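Capsular polysaccharide export system protein KpsC (Thermosulfurimonas dismutans, PDB 6MGD) probably transfers Kdo from a cytidine-monophosphate-linked donor, forming a beta-2,7 linkage in the glycolipid that anchors Gram-negative capsules. Local coordinates at residues 3-17 with 44-56. Residues are numbered along the deposited sequence; the frame is centred on the assembly and turned at random.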
loop_
_atom_site.group_PDB
_atom_site.type_symbol
_atom_site.label_atom_id
_atom_site.label_comp_id
_atom_site.label_asym_id
_atom_site.label_seq_id
_atom_site.Cartn_x
_atom_site.Cartn_y
_atom_site.Cartn_z
ATOM N N ASP A 3 -18.501 -6.023 -20.186
ATOM C CA ASP A 3 -17.453 -6.767 -19.500
ATOM C C ASP A 3 -17.371 -6.438 -18.012
ATOM O O ASP A 3 -17.381 -7.348 -17.178
ATOM C CB ASP A 3 -16.103 -6.511 -20.174
ATOM C CG ASP A 3 -15.534 -7.755 -20.824
ATOM O OD1 ASP A 3 -16.194 -8.814 -20.755
ATOM O OD2 ASP A 3 -14.431 -7.679 -21.404
ATOM N N PHE A 4 -17.286 -5.156 -17.659
ATOM C CA PHE A 4 -17.091 -4.757 -16.274
ATOM C C PHE A 4 -18.167 -3.777 -15.828
ATOM O O PHE A 4 -18.689 -2.988 -16.621
ATOM C CB PHE A 4 -15.709 -4.129 -16.061
ATOM C CG PHE A 4 -14.602 -5.132 -15.949
ATOM C CD1 PHE A 4 -13.986 -5.632 -17.084
ATOM C CD2 PHE A 4 -14.179 -5.578 -14.709
ATOM C CE1 PHE A 4 -12.965 -6.558 -16.983
ATOM C CE2 PHE A 4 -13.160 -6.504 -14.601
ATOM C CZ PHE A 4 -12.552 -6.995 -15.738
ATOM N N TYR A 5 -18.481 -3.839 -14.536
ATOM C CA TYR A 5 -19.410 -2.925 -13.893
ATOM C C TYR A 5 -18.763 -2.365 -12.635
ATOM O O TYR A 5 -17.951 -3.032 -11.989
ATOM C CB TYR A 5 -20.732 -3.618 -13.537
ATOM C CG TYR A 5 -21.524 -4.059 -14.743
ATOM C CD1 TYR A 5 -22.446 -3.209 -15.337
ATOM C CD2 TYR A 5 -21.344 -5.322 -15.292
ATOM C CE1 TYR A 5 -23.172 -3.603 -16.443
ATOM C CE2 TYR A 5 -22.065 -5.727 -16.399
ATOM C CZ TYR A 5 -22.978 -4.863 -16.971
ATOM O OH TYR A 5 -23.699 -5.256 -18.074
ATOM N N THR A 6 -19.126 -1.132 -12.299
ATOM C CA THR A 6 -18.614 -0.469 -11.109
ATOM C C THR A 6 -19.674 -0.449 -10.014
ATOM O O THR A 6 -20.878 -0.432 -10.286
ATOM C CB THR A 6 -18.163 0.961 -11.422
ATOM O OG1 THR A 6 -19.252 1.694 -11.995
ATOM C CG2 THR A 6 -16.990 0.949 -12.395
ATOM N N TYR A 7 -19.211 -0.446 -8.766
ATOM C CA TYR A 7 -20.085 -0.484 -7.598
ATOM C C TYR A 7 -19.904 0.803 -6.805
ATOM O O TYR A 7 -18.886 0.982 -6.126
ATOM C CB TYR A 7 -19.788 -1.711 -6.736
ATOM C CG TYR A 7 -20.754 -1.911 -5.590
ATOM C CD1 TYR A 7 -20.396 -1.590 -4.288
ATOM C CD2 TYR A 7 -22.026 -2.425 -5.813
ATOM C CE1 TYR A 7 -21.273 -1.773 -3.241
ATOM C CE2 TYR A 7 -22.914 -2.613 -4.773
ATOM C CZ TYR A 7 -22.533 -2.286 -3.489
ATOM O OH TYR A 7 -23.414 -2.472 -2.445
ATOM N N LYS A 8 -20.891 1.696 -6.899
ATOM C CA LYS A 8 -20.950 2.913 -6.087
ATOM C C LYS A 8 -19.709 3.780 -6.286
ATOM O O LYS A 8 -19.086 4.245 -5.329
ATOM C CB LYS A 8 -21.153 2.573 -4.608
ATOM C CG LYS A 8 -22.465 1.865 -4.312
ATOM C CD LYS A 8 -22.567 1.472 -2.848
ATOM C CE LYS A 8 -23.890 0.779 -2.552
ATOM N NZ LYS A 8 -23.933 0.249 -1.162
ATOM N N PHE A 9 -19.349 3.995 -7.547
ATOM C CA PHE A 9 -18.262 4.891 -7.912
ATOM C C PHE A 9 -18.810 6.276 -8.231
ATOM O O PHE A 9 -19.912 6.421 -8.767
ATOM C CB PHE A 9 -17.488 4.367 -9.126
ATOM C CG PHE A 9 -16.496 3.283 -8.805
ATOM C CD1 PHE A 9 -16.529 2.621 -7.587
ATOM C CD2 PHE A 9 -15.518 2.935 -9.726
ATOM C CE1 PHE A 9 -15.612 1.628 -7.298
ATOM C CE2 PHE A 9 -14.599 1.945 -9.442
ATOM C CZ PHE A 9 -14.645 1.289 -8.226
ATOM N N SER A 10 -18.026 7.296 -7.898
ATOM C CA SER A 10 -18.356 8.639 -8.344
ATOM C C SER A 10 -18.055 8.783 -9.835
ATOM O O SER A 10 -17.245 8.047 -10.407
ATOM C CB SER A 10 -17.579 9.685 -7.542
ATOM O OG SER A 10 -16.182 9.550 -7.733
ATOM N N LEU A 11 -18.737 9.743 -10.465
ATOM C CA LEU A 11 -18.545 9.999 -11.891
ATOM C C LEU A 11 -17.074 10.216 -12.222
ATOM O O LEU A 11 -16.533 9.597 -13.146
ATOM C CB LEU A 11 -19.376 11.211 -12.321
ATOM C CG LEU A 11 -20.892 11.037 -12.427
ATOM C CD1 LEU A 11 -21.554 12.340 -12.855
ATOM C CD2 LEU A 11 -21.227 9.926 -13.403
ATOM N N TRP A 12 -16.413 11.099 -11.469
ATOM C CA TRP A 12 -14.986 11.334 -11.661
ATOM C C TRP A 12 -14.190 10.037 -11.554
ATOM O O TRP A 12 -13.302 9.776 -12.375
ATOM C CB TRP A 12 -14.489 12.359 -10.642
ATOM C CG TRP A 12 -13.020 12.578 -10.704
ATOM C CD1 TRP A 12 -12.084 12.086 -9.845
ATOM C CD2 TRP A 12 -12.306 13.338 -11.686
ATOM N NE1 TRP A 12 -10.831 12.496 -10.225
ATOM C CE2 TRP A 12 -10.940 13.264 -11.355
ATOM C CE3 TRP A 12 -12.689 14.074 -12.813
ATOM C CZ2 TRP A 12 -9.954 13.897 -12.106
ATOM C CZ3 TRP A 12 -11.707 14.708 -13.557
ATOM C CH2 TRP A 12 -10.355 14.613 -13.200
ATOM N N LYS A 13 -14.505 9.205 -10.557
ATOM C CA LYS A 13 -13.793 7.940 -10.396
ATOM C C LYS A 13 -14.066 6.982 -11.549
ATOM O O LYS A 13 -13.181 6.208 -11.927
ATOM C CB LYS A 13 -14.172 7.293 -9.063
ATOM C CG LYS A 13 -13.609 5.897 -8.836
ATOM C CD LYS A 13 -13.693 5.533 -7.368
ATOM C CE LYS A 13 -12.863 6.496 -6.539
ATOM N NZ LYS A 13 -11.809 5.778 -5.779
ATOM N N ILE A 14 -15.273 7.015 -12.116
ATOM C CA ILE A 14 -15.594 6.134 -13.239
ATOM C C ILE A 14 -14.708 6.455 -14.439
ATOM O O ILE A 14 -14.156 5.557 -15.085
ATOM C CB ILE A 14 -17.089 6.239 -13.594
ATOM C CG1 ILE A 14 -17.943 5.638 -12.478
ATOM C CG2 ILE A 14 -17.375 5.557 -14.921
ATOM C CD1 ILE A 14 -19.429 5.689 -12.751
ATOM N N ARG A 15 -14.558 7.745 -14.750
ATOM C CA ARG A 15 -13.715 8.143 -15.874
ATOM C C ARG A 15 -12.266 7.725 -15.657
ATOM O O ARG A 15 -11.590 7.289 -16.597
ATOM C CB ARG A 15 -13.809 9.654 -16.087
ATOM C CG ARG A 15 -15.206 10.147 -16.409
ATOM C CD ARG A 15 -15.192 11.625 -16.739
ATOM N NE ARG A 15 -14.309 11.914 -17.862
ATOM C CZ ARG A 15 -13.948 13.138 -18.233
ATOM N NH1 ARG A 15 -14.395 14.192 -17.565
ATOM N NH2 ARG A 15 -13.138 13.309 -19.268
ATOM N N ILE A 16 -11.771 7.848 -14.424
ATOM C CA ILE A 16 -10.414 7.406 -14.113
ATOM C C ILE A 16 -10.285 5.901 -14.312
ATOM O O ILE A 16 -9.318 5.416 -14.912
ATOM C CB ILE A 16 -10.033 7.813 -12.679
ATOM C CG1 ILE A 16 -9.927 9.333 -12.565
ATOM C CG2 ILE A 16 -8.734 7.137 -12.256
ATOM C CD1 ILE A 16 -9.376 9.797 -11.239
ATOM N N ILE A 17 -11.254 5.140 -13.800
ATOM C CA ILE A 17 -11.197 3.686 -13.915
ATOM C C ILE A 17 -11.267 3.264 -15.376
ATOM O O ILE A 17 -10.617 2.295 -15.790
ATOM C CB ILE A 17 -12.321 3.048 -13.079
ATOM C CG1 ILE A 17 -12.079 3.306 -11.592
ATOM C CG2 ILE A 17 -12.413 1.560 -13.351
ATOM C CD1 ILE A 17 -10.702 2.910 -11.122
ATOM N N ILE A 44 -21.393 -11.570 -13.768
ATOM C CA ILE A 44 -20.975 -10.190 -13.970
ATOM C C ILE A 44 -19.606 -9.981 -13.335
ATOM O O ILE A 44 -19.197 -10.702 -12.421
ATOM C CB ILE A 44 -21.984 -9.173 -13.388
ATOM C CG1 ILE A 44 -22.022 -9.270 -11.862
ATOM C CG2 ILE A 44 -23.374 -9.383 -13.978
ATOM C CD1 ILE A 44 -22.837 -8.183 -11.207
ATOM N N ARG A 45 -18.899 -8.972 -13.837
ATOM C CA ARG A 45 -17.637 -8.517 -13.265
ATOM C C ARG A 45 -17.897 -7.180 -12.581
ATOM O O ARG A 45 -18.199 -6.185 -13.248
ATOM C CB ARG A 45 -16.558 -8.381 -14.337
ATOM C CG ARG A 45 -16.073 -9.694 -14.923
ATOM C CD ARG A 45 -15.104 -9.439 -16.066
ATOM N NE ARG A 45 -14.256 -10.593 -16.347
ATOM C CZ ARG A 45 -14.518 -11.512 -17.270
ATOM N NH1 ARG A 45 -13.682 -12.525 -17.453
ATOM N NH2 ARG A 45 -15.616 -11.419 -18.013
ATOM N N LEU A 46 -17.782 -7.160 -11.258
ATOM C CA LEU A 46 -18.049 -5.964 -10.470
ATOM C C LEU A 46 -16.735 -5.324 -10.039
ATOM O O LEU A 46 -15.836 -6.012 -9.543
ATOM C CB LEU A 46 -18.900 -6.299 -9.246
ATOM C CG LEU A 46 -19.436 -5.105 -8.454
ATOM C CD1 LEU A 46 -20.379 -4.278 -9.316
ATOM C CD2 LEU A 46 -20.128 -5.568 -7.178
ATOM N N LEU A 47 -16.628 -4.012 -10.232
ATOM C CA LEU A 47 -15.490 -3.235 -9.756
ATOM C C LEU A 47 -15.889 -2.536 -8.463
ATOM O O LEU A 47 -16.788 -1.688 -8.460
ATOM C CB LEU A 47 -15.038 -2.220 -10.807
ATOM C CG LEU A 47 -14.470 -2.811 -12.097
ATOM C CD1 LEU A 47 -14.093 -1.718 -13.089
ATOM C CD2 LEU A 47 -13.271 -3.693 -11.789
ATOM N N VAL A 48 -15.232 -2.901 -7.368
ATOM C CA VAL A 48 -15.490 -2.302 -6.066
ATOM C C VAL A 48 -14.203 -1.651 -5.581
ATOM O O VAL A 48 -13.097 -2.043 -5.973
ATOM C CB VAL A 48 -16.017 -3.338 -5.045
ATOM C CG1 VAL A 48 -14.878 -4.155 -4.457
ATOM C CG2 VAL A 48 -16.818 -2.658 -3.948
ATOM N N TRP A 49 -14.350 -0.638 -4.731
ATOM C CA TRP A 49 -13.221 0.148 -4.256
ATOM C C TRP A 49 -12.865 -0.258 -2.833
ATOM O O TRP A 49 -13.682 -0.104 -1.917
ATOM C CB TRP A 49 -13.525 1.643 -4.315
ATOM C CG TRP A 49 -12.350 2.472 -3.914
ATOM C CD1 TRP A 49 -12.092 2.986 -2.679
ATOM C CD2 TRP A 49 -11.253 2.861 -4.749
ATOM N NE1 TRP A 49 -10.909 3.684 -2.694
ATOM C CE2 TRP A 49 -10.374 3.622 -3.954
ATOM C CE3 TRP A 49 -10.934 2.647 -6.094
ATOM C CZ2 TRP A 49 -9.196 4.169 -4.458
ATOM C CZ3 TRP A 49 -9.764 3.191 -6.591
ATOM C CH2 TRP A 49 -8.909 3.942 -5.775
ATOM N N GLY A 50 -11.649 -0.764 -2.654
ATOM C CA GLY A 50 -11.153 -1.040 -1.317
ATOM C C GLY A 50 -12.009 -2.060 -0.595
ATOM O O GLY A 50 -12.380 -3.103 -1.145
ATOM N N SER A 51 -12.339 -1.752 0.656
ATOM C CA SER A 51 -13.125 -2.637 1.513
ATOM C C SER A 51 -14.584 -2.206 1.583
ATOM O O SER A 51 -15.212 -2.281 2.643
ATOM C CB SER A 51 -12.512 -2.693 2.907
ATOM O OG SER A 51 -11.164 -3.127 2.847
ATOM N N THR A 52 -15.146 -1.755 0.461
ATOM C CA THR A 52 -16.520 -1.263 0.466
ATOM C C THR A 52 -17.505 -2.367 0.826
ATOM O O THR A 52 -18.437 -2.148 1.609
ATOM C CB THR A 52 -16.862 -0.653 -0.895
ATOM O OG1 THR A 52 -16.002 0.466 -1.145
ATOM C CG2 THR A 52 -18.306 -0.186 -0.928
ATOM N N LEU A 53 -17.311 -3.566 0.273
ATOM C CA LEU A 53 -18.226 -4.663 0.567
ATOM C C LEU A 53 -18.097 -5.120 2.015
ATOM O O LEU A 53 -19.103 -5.439 2.661
ATOM C CB LEU A 53 -17.972 -5.826 -0.391
ATOM C CG LEU A 53 -18.094 -5.484 -1.877
ATOM C CD1 LEU A 53 -17.703 -6.668 -2.751
ATOM C CD2 LEU A 53 -19.504 -5.015 -2.198
ATOM N N GLU A 54 -16.872 -5.154 2.544
ATOM C CA GLU A 54 -16.678 -5.579 3.927
ATOM C C GLU A 54 -17.252 -4.563 4.908
ATOM O O GLU A 54 -17.782 -4.941 5.959
ATOM C CB GLU A 54 -15.192 -5.810 4.208
ATOM C CG GLU A 54 -14.613 -7.061 3.558
ATOM C CD GLU A 54 -14.380 -6.900 2.067
ATOM O OE1 GLU A 54 -14.236 -5.747 1.606
ATOM O OE2 GLU A 54 -14.340 -7.926 1.355
ATOM N N ASN A 55 -17.152 -3.270 4.586
ATOM C CA ASN A 55 -17.723 -2.247 5.456
ATOM C C ASN A 55 -19.244 -2.324 5.486
ATOM O O ASN A 55 -19.862 -1.962 6.494
ATOM C CB ASN A 55 -17.269 -0.860 5.005
ATOM C CG ASN A 55 -15.770 -0.679 5.107
ATOM O OD1 ASN A 55 -15.111 -1.321 5.923
ATOM N ND2 ASN A 55 -15.221 0.196 4.272
ATOM N N GLU A 56 -19.862 -2.784 4.403
ATOM C CA GLU A 56 -21.302 -2.983 4.356
ATOM C C GLU A 56 -21.709 -4.404 4.719
ATOM O O GLU A 56 -22.910 -4.689 4.776
ATOM C CB GLU A 56 -21.835 -2.638 2.962
ATOM C CG GLU A 56 -21.457 -1.253 2.472
ATOM C CD GLU A 56 -22.000 -0.962 1.087
ATOM O OE1 GLU A 56 -22.439 0.182 0.846
ATOM O OE2 GLU A 56 -21.994 -1.880 0.241
HETATM O O HOH W 1 -16.676 0.453 -4.511
HETATM O O HOH W 2 -17.241 2.492 -3.434
#
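Lys13 sets its ammonium over one face of the Trp49 indole: NZ stands 3.0 Å from the centroid of the six-membered ring and 7° off its normal, the geometry of a cation-pi contact. CG of Lys13 lies anti to the backbone N (chi1 174°), and the chain then bends at chi3 and chi4 to bring NZ there, while its CD sits over the centre of one face of Phe9. Phe9 CE1 touches Trp49 CB (3.6 Å), with CZ near the plane of the indole. Over one face of Phe4 comes Arg45 CD, a CH-pi contact with CD 3.7 Å from the ring centroid.

The Tyr7 ring presents its edge to Glu56, the ring and carboxylate planes 89° apart. Lys8 NZ bonds both Tyr7 OH (3.1 Å) and, in a salt bridge on the syn side, Glu56 OE1 (2.5 Å). Replacing Tyr7 with an alanine would probably open a gap against Leu46, Val48 and Leu53 and leave the lysine without its hydroxyl partner.

Between the two strands the backbones pair in parallel, Tyr5 N donating to Arg45 O (2.7 Å) and Tyr7 N to Leu47 O (2.7 Å). Water 1 extends the link, donating to Tyr7 O and accepting from Trp49 N.

Strand 4-7 lies between the parallel strands 24-28 and 44-49, joined through helices 11-20 and 31-41 in beta-alpha-beta fashion, consistent with a Rossmann-like domain of a GT-B-clan protein. Helix 31-41 packs on Tyr5 and Tyr7, whereas Leu47, on the other face with Thr6, touches Ile17 of helix 11-20 and Tyr67 of strand 64-71.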